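Local coordinates for phosphodiesterase (Salpingoeca rosetta, PDB 7CJ3), which binds retinal in the transmembrane domain of a bacteriorhodopsin-like helical membrane protein named as a phosphodiesterase, at residues F55-S60 with D249-E254; S234-V239 with A255-A260. All blocks are in the same frame, centred on the assembly; numbering follows the deposited sequence.

Contact 1. Residues F55-S60 with D249-E254; sequences FSHLQS and DFQVGE. With OLC ((2R)-2,3-dihydroxypropyl (9Z)-octadec-9-enoate), chain L; OLC ((2R)-2,3-dihydroxypropyl (9Z)-octadec-9-enoate), chain D.
Phe55 and Leu58 lie against Phe250, Gln251 and Glu254 where the N-terminal ends of helices 58-81 and 250-277 meet, closing one end of the bacteriorhodopsin-like helical bundle. Segment 55-60 passes from the end of helix 45-54 through a type I beta turn, Phe55 to Leu58, into helix 58-81; across from it Asp249 occupies the N-cap position of helix 250-277. The close-packed part is built round two phenylalanines and Gln251. CD2 of Phe250 lies over one face of the Phe55 ring, displaced toward its rim and 3.7 Å from CE2 of Phe55, while the ring planes are inclined by 35°. A chi1 of -172° turns the Phe250 ring away from its own backbone N and brings CD2 to Phe55. Gln251, the residue most covered by the contact, extends its chain alongside the turn, its CG 3.7 Å from Phe55 CD1 and its amide beside the His57 ring, with the two planes 15° apart. Leu58 touches both Phe250 and Glu254: its CD1 meets the edge of the Phe250 ring at CE2 (3.9 Å), and its CD2 touches Glu254 CB at 3.7 Å. One helical turn after Phe250, Glu254 lays its CG over a face of that ring. Its bent chain takes the carboxylate to salt bridges with Arg243 and Arg130 and a hydrogen bond with Tyr62 OH, so several polar partners would hold the buried acid in place. Asn124 and Pro125 add to the packing on both phenylalanines. The looser side belongs to Ser56, which points away and hardly takes part, and to Asp249 at the exposed surface. His57 also packs on Ser60 of the second subunit, and at its ring edge NE2 is hydrogen-bonded to O25 of OLC (chain L) at 2.7 Å.

Contact 2. Residues S234-V239 with A255-A260; sequences SIFPLV and AMNCVA. With RET (retinal), chain K; OLC ((2R)-2,3-dihydroxypropyl (9Z)-octadec-9-enoate), chain L.
Ile235, Phe236 and Val239 pack on Met256, Asn257 and Ala260 in a buried, almost wholly apolar contact between helices 235-245 and 250-277, consecutive helices at the C-terminal end of the chain. The segments run antiparallel (174°), their axes 9.7 Å apart at closest approach, and no hydrogen bond joins them. Ala260 CB lies beside Phe236 CE1 and also meets Ile235 CG2 at 3.7 Å. One turn after Ile235, Val239 divides its two methyls. CG1, anti to the backbone N (chi1 174°), faces the amide of Asn257, whereas CG2 meets Met256 CE at 3.6 Å, the methionine chain being bent at its last torsion. Asn257 sets OD1 in the plane of the Phe236 ring at its edge, 3.4 Å from CD1, with ring and amide planes only 8° apart; its ND2 makes a weak hydrogen bond to Glu254. The same ring presents a face to the retinal polyene, CD2 lying 3.4 Å from C11, and Pro237 borders the chromophore near C7. Helix packing thus passes directly into the wall of a retinal pocket, as in microbial rhodopsins.

Following the chain from its N terminus, segment 55-60 comes first and its partner 249-254 follows much later, so contact 1 joins the starts of helix 58-81 and of the last helix, 250-277, across 188 intervening residues. Segment 234-239 lies within that span, but its partner 255-260 follows it; the two loops therefore cross, and contact 2 closes a much shorter one through the turn between the last two helices. Both contacts draw on successive turns of helix 250-277, with centres about 13 Å apart, and touch directly where Gly253 O packs on Val239 CG1 (3.5 Å). The lipid OLC of chain L runs past both.

Contact 1. Residues F55-S60 with D249-E254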
loop_
_atom_site.group_PDB
_atom_site.type_symbol
_atom_site.label_atom_id
_atom_site.label_comp_id
_atom_site.label_asym_id
_atom_site.label_seq_id
_atom_site.Cartn_x
_atom_site.Cartn_y
_atom_site.Cartn_z
ATOM N N PHE B 55 9.377 -6.567 -21.705
ATOM C CA PHE B 55 8.575 -5.703 -20.800
ATOM C C PHE B 55 9.210 -5.765 -19.412
ATOM O O PHE B 55 8.791 -6.599 -18.582
ATOM C CB PHE B 55 7.131 -6.199 -20.751
ATOM C CG PHE B 55 6.367 -6.209 -22.059
ATOM C CD1 PHE B 55 6.387 -5.115 -22.913
ATOM C CD2 PHE B 55 5.572 -7.294 -22.405
ATOM C CE1 PHE B 55 5.648 -5.113 -24.085
ATOM C CE2 PHE B 55 4.830 -7.289 -23.579
ATOM C CZ PHE B 55 4.868 -6.198 -24.417
ATOM N N SER B 56 10.222 -4.920 -19.173
ATOM C CA SER B 56 11.166 -5.041 -18.037
ATOM C C SER B 56 10.574 -4.500 -16.735
ATOM O O SER B 56 11.172 -4.750 -15.689
ATOM C CB SER B 56 12.404 -4.284 -18.363
ATOM O OG SER B 56 12.254 -3.776 -19.651
ATOM N N HIS B 57 9.448 -3.799 -16.769
ATOM C CA HIS B 57 8.862 -3.148 -15.569
ATOM C C HIS B 57 7.833 -4.059 -14.901
ATOM O O HIS B 57 7.443 -3.752 -13.752
ATOM C CB HIS B 57 8.338 -1.749 -15.925
ATOM C CG HIS B 57 9.344 -0.933 -16.667
ATOM N ND1 HIS B 57 10.602 -0.623 -16.142
ATOM C CD2 HIS B 57 9.340 -0.494 -17.944
ATOM C CE1 HIS B 57 11.310 0.024 -17.050
ATOM N NE2 HIS B 57 10.550 0.147 -18.155
ATOM N N LEU B 58 7.466 -5.165 -15.560
ATOM C CA LEU B 58 6.300 -6.010 -15.175
ATOM C C LEU B 58 6.545 -6.685 -13.816
ATOM O O LEU B 58 5.617 -6.653 -12.982
ATOM C CB LEU B 58 5.980 -6.986 -16.310
ATOM C CG LEU B 58 5.333 -6.343 -17.539
ATOM C CD1 LEU B 58 4.853 -7.382 -18.544
ATOM C CD2 LEU B 58 4.164 -5.490 -17.134
ATOM N N GLN B 59 7.743 -7.208 -13.553
ATOM C CA GLN B 59 8.065 -7.905 -12.268
ATOM C C GLN B 59 7.935 -6.882 -11.128
ATOM O O GLN B 59 7.315 -7.179 -10.083
ATOM C CB GLN B 59 9.449 -8.571 -12.413
ATOM C CG GLN B 59 9.974 -9.355 -11.220
ATOM C CD GLN B 59 11.357 -9.892 -11.535
ATOM O OE1 GLN B 59 11.840 -9.772 -12.676
ATOM N NE2 GLN B 59 11.980 -10.495 -10.528
ATOM N N SER B 60 8.436 -5.673 -11.338
ATOM C CA SER B 60 8.402 -4.583 -10.336
ATOM C C SER B 60 6.965 -4.268 -9.983
ATOM O O SER B 60 6.677 -4.132 -8.798
ATOM C CB SER B 60 9.065 -3.354 -10.884
ATOM O OG SER B 60 10.471 -3.537 -11.002
ATOM N N ASP B 249 0.375 1.463 -24.708
ATOM C CA ASP B 249 1.156 0.199 -24.807
ATOM C C ASP B 249 0.822 -0.703 -23.604
ATOM O O ASP B 249 0.072 -0.296 -22.695
ATOM C CB ASP B 249 2.666 0.461 -24.946
ATOM C CG ASP B 249 3.381 1.119 -23.763
ATOM O OD1 ASP B 249 3.176 2.301 -23.573
ATOM O OD2 ASP B 249 4.176 0.436 -23.057
ATOM N N PHE B 250 1.372 -1.910 -23.596
ATOM C CA PHE B 250 1.009 -3.004 -22.672
ATOM C C PHE B 250 1.338 -2.613 -21.233
ATOM O O PHE B 250 0.404 -2.682 -20.354
ATOM C CB PHE B 250 1.753 -4.280 -23.068
ATOM C CG PHE B 250 1.251 -5.449 -22.278
ATOM C CD1 PHE B 250 -0.077 -5.841 -22.390
ATOM C CD2 PHE B 250 2.085 -6.096 -21.367
ATOM C CE1 PHE B 250 -0.554 -6.894 -21.622
ATOM C CE2 PHE B 250 1.602 -7.152 -20.608
ATOM C CZ PHE B 250 0.286 -7.549 -20.739
ATOM N N GLN B 251 2.607 -2.208 -21.027
ATOM C CA GLN B 251 3.191 -1.838 -19.707
ATOM C C GLN B 251 2.405 -0.683 -19.061
ATOM O O GLN B 251 2.116 -0.775 -17.857
ATOM C CB GLN B 251 4.679 -1.511 -19.849
ATOM C CG GLN B 251 5.516 -2.692 -20.279
ATOM C CD GLN B 251 6.990 -2.592 -19.966
ATOM O OE1 GLN B 251 7.769 -2.047 -20.730
ATOM N NE2 GLN B 251 7.397 -3.146 -18.845
ATOM N N VAL B 252 2.042 0.360 -19.814
ATOM C CA VAL B 252 1.215 1.477 -19.259
ATOM C C VAL B 252 -0.112 0.908 -18.746
ATOM O O VAL B 252 -0.490 1.246 -17.630
ATOM C CB VAL B 252 1.021 2.622 -20.288
ATOM C CG1 VAL B 252 -0.156 3.529 -19.931
ATOM C CG2 VAL B 252 2.293 3.469 -20.461
ATOM N N GLY B 253 -0.766 0.029 -19.514
ATOM C CA GLY B 253 -2.007 -0.668 -19.105
ATOM C C GLY B 253 -1.844 -1.526 -17.848
ATOM O O GLY B 253 -2.761 -1.509 -16.980
ATOM N N GLU B 254 -0.738 -2.275 -17.746
ATOM C CA GLU B 254 -0.448 -3.166 -16.588
ATOM C C GLU B 254 -0.343 -2.326 -15.311
ATOM O O GLU B 254 -0.945 -2.725 -14.277
ATOM C CB GLU B 254 0.804 -3.996 -16.888
ATOM C CG GLU B 254 0.527 -5.101 -17.908
ATOM C CD GLU B 254 -0.705 -5.919 -17.559
ATOM O OE1 GLU B 254 -1.757 -5.658 -18.143
ATOM O OE2 GLU B 254 -0.628 -6.769 -16.665
HETATM C C18 OLC L . -0.724 1.166 -4.087
HETATM C C10 OLC L . 2.362 0.785 -11.003
HETATM C C9 OLC L . 2.529 2.103 -11.219
HETATM C C17 OLC L . -0.351 -0.106 -4.845
HETATM C C11 OLC L . 2.936 0.026 -9.831
HETATM C C8 OLC L . 3.331 2.909 -10.224
HETATM C C24 OLC L . 11.418 3.407 -18.888
HETATM C C16 OLC L . 1.129 -0.155 -4.921
HETATM C C12 OLC L . 1.783 -0.724 -9.285
HETATM C C7 OLC L . 3.250 4.364 -10.557
HETATM C C15 OLC L . 1.603 0.928 -5.892
HETATM C C13 OLC L . 1.757 -0.708 -7.791
HETATM C C6 OLC L . 3.763 4.610 -11.969
HETATM C C14 OLC L . 1.307 0.662 -7.368
HETATM C C5 OLC L . 5.192 4.225 -12.263
HETATM C C4 OLC L . 5.179 3.424 -13.530
HETATM C C3 OLC L . 6.609 3.189 -14.002
HETATM C C2 OLC L . 7.274 4.447 -14.521
HETATM C C21 OLC L . 9.584 4.436 -17.665
HETATM C C1 OLC L . 7.806 4.139 -15.892
HETATM C C22 OLC L . 10.712 3.437 -17.511
HETATM O O19 OLC L . 7.163 3.362 -16.594
HETATM O O25 OLC L . 12.128 2.174 -19.123
HETATM O O23 OLC L . 11.569 3.777 -16.359
HETATM O O20 OLC L . 9.064 4.738 -16.368
HETATM C C18 OLC D . 4.025 -1.245 -0.558
HETATM C C10 OLC D . 9.535 -4.828 -5.736
HETATM C C9 OLC D . 9.848 -6.126 -5.621
HETATM C C17 OLC D . 4.667 -0.574 -1.742
HETATM C C11 OLC D . 9.353 -3.871 -4.575
HETATM C C8 OLC D . 10.035 -6.895 -6.920
HETATM C C16 OLC D . 5.806 -1.407 -2.303
HETATM C C12 OLC D . 9.665 -2.410 -4.988
HETATM C C7 OLC D . 11.190 -6.282 -7.758
HETATM C C15 OLC D . 6.930 -0.556 -2.872
HETATM C C13 OLC D . 8.548 -1.432 -4.653
HETATM C C6 OLC D . 11.878 -7.266 -8.728
HETATM C C14 OLC D . 8.163 -1.364 -3.188
HETATM C C5 OLC D . 12.540 -6.628 -9.968
#

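Contact 2. Residues S234-V239 with A255-A260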
loop_
_atom_site.group_PDB
_atom_site.type_symbol
_atom_site.label_atom_id
_atom_site.label_comp_id
_atom_site.label_asym_id
_atom_site.label_seq_id
_atom_site.Cartn_x
_atom_site.Cartn_y
_atom_site.Cartn_z
ATOM N N SER B 234 -14.390 0.705 -12.885
ATOM C CA SER B 234 -14.581 1.184 -14.277
ATOM C C SER B 234 -13.231 1.306 -14.969
ATOM O O SER B 234 -13.206 1.416 -16.176
ATOM C CB SER B 234 -15.324 2.461 -14.294
ATOM O OG SER B 234 -16.712 2.219 -14.081
ATOM N N ILE B 235 -12.139 1.239 -14.230
ATOM C CA ILE B 235 -10.799 1.472 -14.826
ATOM C C ILE B 235 -10.413 0.263 -15.666
ATOM O O ILE B 235 -9.805 0.456 -16.710
ATOM C CB ILE B 235 -9.787 1.865 -13.736
ATOM C CG1 ILE B 235 -10.129 3.265 -13.236
ATOM C CG2 ILE B 235 -8.365 1.791 -14.242
ATOM C CD1 ILE B 235 -9.774 3.467 -11.807
ATOM N N PHE B 236 -10.826 -0.933 -15.274
ATOM C CA PHE B 236 -10.421 -2.188 -15.981
ATOM C C PHE B 236 -10.961 -2.189 -17.411
ATOM O O PHE B 236 -10.169 -2.250 -18.346
ATOM C CB PHE B 236 -10.802 -3.415 -15.157
ATOM C CG PHE B 236 -10.285 -3.325 -13.750
ATOM C CD1 PHE B 236 -8.923 -3.424 -13.500
ATOM C CD2 PHE B 236 -11.144 -3.074 -12.698
ATOM C CE1 PHE B 236 -8.440 -3.324 -12.211
ATOM C CE2 PHE B 236 -10.652 -2.962 -11.411
ATOM C CZ PHE B 236 -9.303 -3.091 -11.170
ATOM N N PRO B 237 -12.293 -2.062 -17.630
ATOM C CA PRO B 237 -12.835 -2.021 -18.985
ATOM C C PRO B 237 -12.189 -0.898 -19.799
ATOM O O PRO B 237 -11.949 -1.110 -20.971
ATOM C CB PRO B 237 -14.336 -1.780 -18.806
ATOM C CG PRO B 237 -14.522 -1.356 -17.361
ATOM C CD PRO B 237 -13.342 -1.932 -16.607
ATOM N N LEU B 238 -11.883 0.241 -19.161
ATOM C CA LEU B 238 -11.245 1.396 -19.838
ATOM C C LEU B 238 -9.830 1.002 -20.271
ATOM O O LEU B 238 -9.508 1.207 -21.432
ATOM C CB LEU B 238 -11.242 2.611 -18.908
ATOM C CG LEU B 238 -10.802 3.943 -19.546
ATOM C CD1 LEU B 238 -11.443 4.181 -20.909
ATOM C CD2 LEU B 238 -11.142 5.121 -18.654
ATOM N N VAL B 239 -9.025 0.403 -19.398
ATOM C CA VAL B 239 -7.645 -0.022 -19.770
ATOM C C VAL B 239 -7.706 -0.989 -20.956
ATOM O O VAL B 239 -6.938 -0.803 -21.922
ATOM C CB VAL B 239 -6.900 -0.657 -18.595
ATOM C CG1 VAL B 239 -5.547 -1.202 -19.052
ATOM C CG2 VAL B 239 -6.737 0.351 -17.472
ATOM N N ALA B 255 0.332 -1.174 -15.403
ATOM C CA ALA B 255 0.481 -0.201 -14.299
ATOM C C ALA B 255 -0.909 0.245 -13.837
ATOM O O ALA B 255 -1.223 0.147 -12.654
ATOM C CB ALA B 255 1.327 0.962 -14.751
ATOM N N MET B 256 -1.744 0.689 -14.769
ATOM C CA MET B 256 -3.088 1.207 -14.416
ATOM C C MET B 256 -3.884 0.072 -13.756
ATOM O O MET B 256 -4.577 0.345 -12.760
ATOM C CB MET B 256 -3.804 1.756 -15.651
ATOM C CG MET B 256 -3.109 2.988 -16.224
ATOM S SD MET B 256 -3.778 3.624 -17.812
ATOM C CE MET B 256 -5.536 3.713 -17.471
ATOM N N ASN B 257 -3.727 -1.173 -14.239
ATOM C CA ASN B 257 -4.488 -2.335 -13.720
ATOM C C ASN B 257 -4.123 -2.580 -12.255
ATOM O O ASN B 257 -5.057 -2.706 -11.430
ATOM C CB ASN B 257 -4.260 -3.574 -14.568
ATOM C CG ASN B 257 -5.139 -3.604 -15.796
ATOM O OD1 ASN B 257 -6.334 -3.318 -15.733
ATOM N ND2 ASN B 257 -4.557 -4.003 -16.914
ATOM N N CYS B 258 -2.817 -2.603 -11.961
ATOM C CA CYS B 258 -2.233 -2.818 -10.608
ATOM C C CYS B 258 -2.770 -1.780 -9.619
ATOM O O CYS B 258 -3.250 -2.197 -8.528
ATOM C CB CYS B 258 -0.715 -2.743 -10.643
ATOM S SG CYS B 258 0.008 -4.062 -11.648
ATOM N N VAL B 259 -2.718 -0.500 -10.014
ATOM C CA VAL B 259 -3.199 0.651 -9.197
ATOM C C VAL B 259 -4.716 0.527 -8.969
ATOM O O VAL B 259 -5.153 0.714 -7.826
ATOM C CB VAL B 259 -2.814 2.002 -9.845
ATOM C CG1 VAL B 259 -3.260 3.195 -8.989
ATOM C CG2 VAL B 259 -1.312 2.093 -10.115
ATOM N N ALA B 260 -5.480 0.222 -10.023
ATOM C CA ALA B 260 -6.948 -0.021 -10.009
ATOM C C ALA B 260 -7.296 -1.184 -9.080
ATOM O O ALA B 260 -8.179 -1.026 -8.188
ATOM C CB ALA B 260 -7.419 -0.342 -11.408
HETATM C C1 RET K . -13.061 -6.710 -18.355
HETATM C C2 RET K . -13.337 -7.180 -19.784
HETATM C C3 RET K . -13.913 -6.155 -20.655
HETATM C C4 RET K . -15.192 -5.598 -20.068
HETATM C C5 RET K . -15.214 -5.479 -18.569
HETATM C C6 RET K . -14.191 -5.867 -17.769
HETATM C C7 RET K . -14.226 -5.503 -16.345
HETATM C C8 RET K . -13.376 -5.902 -15.318
HETATM C C9 RET K . -13.552 -5.730 -13.914
HETATM C C10 RET K . -12.628 -6.230 -12.961
HETATM C C11 RET K . -12.575 -5.981 -11.584
HETATM C C12 RET K . -11.619 -6.362 -10.648
HETATM C C13 RET K . -11.634 -6.134 -9.262
HETATM C C14 RET K . -10.650 -6.668 -8.451
HETATM C C15 RET K . -10.785 -6.971 -7.029
HETATM C C16 RET K . -12.872 -8.008 -17.549
HETATM C C17 RET K . -11.736 -5.926 -18.358
HETATM C C18 RET K . -16.515 -4.881 -18.077
HETATM C C19 RET K . -14.732 -4.985 -13.368
HETATM C C20 RET K . -12.729 -5.278 -8.704
HETATM C C18 OLC L . -0.724 1.166 -4.087
HETATM C C10 OLC L . 2.362 0.785 -11.003
HETATM C C9 OLC L . 2.529 2.103 -11.219
HETATM C C17 OLC L . -0.351 -0.106 -4.845
HETATM C C11 OLC L . 2.936 0.026 -9.831
HETATM C C8 OLC L . 3.331 2.909 -10.224
HETATM C C24 OLC L . 11.418 3.407 -18.888
HETATM C C16 OLC L . 1.129 -0.155 -4.921
HETATM C C12 OLC L . 1.783 -0.724 -9.285
HETATM C C7 OLC L . 3.250 4.364 -10.557
HETATM C C15 OLC L . 1.603 0.928 -5.892
HETATM C C13 OLC L . 1.757 -0.708 -7.791
HETATM C C6 OLC L . 3.763 4.610 -11.969
HETATM C C14 OLC L . 1.307 0.662 -7.368
HETATM C C5 OLC L . 5.192 4.225 -12.263
HETATM C C4 OLC L . 5.179 3.424 -13.530
HETATM C C3 OLC L . 6.609 3.189 -14.002
HETATM C C2 OLC L . 7.274 4.447 -14.521
HETATM C C21 OLC L . 9.584 4.436 -17.665
HETATM C C1 OLC L . 7.806 4.139 -15.892
HETATM C C22 OLC L . 10.712 3.437 -17.511
HETATM O O19 OLC L . 7.163 3.362 -16.594
HETATM O O25 OLC L . 12.128 2.174 -19.123
HETATM O O23 OLC L . 11.569 3.777 -16.359
HETATM O O20 OLC L . 9.064 4.738 -16.368
#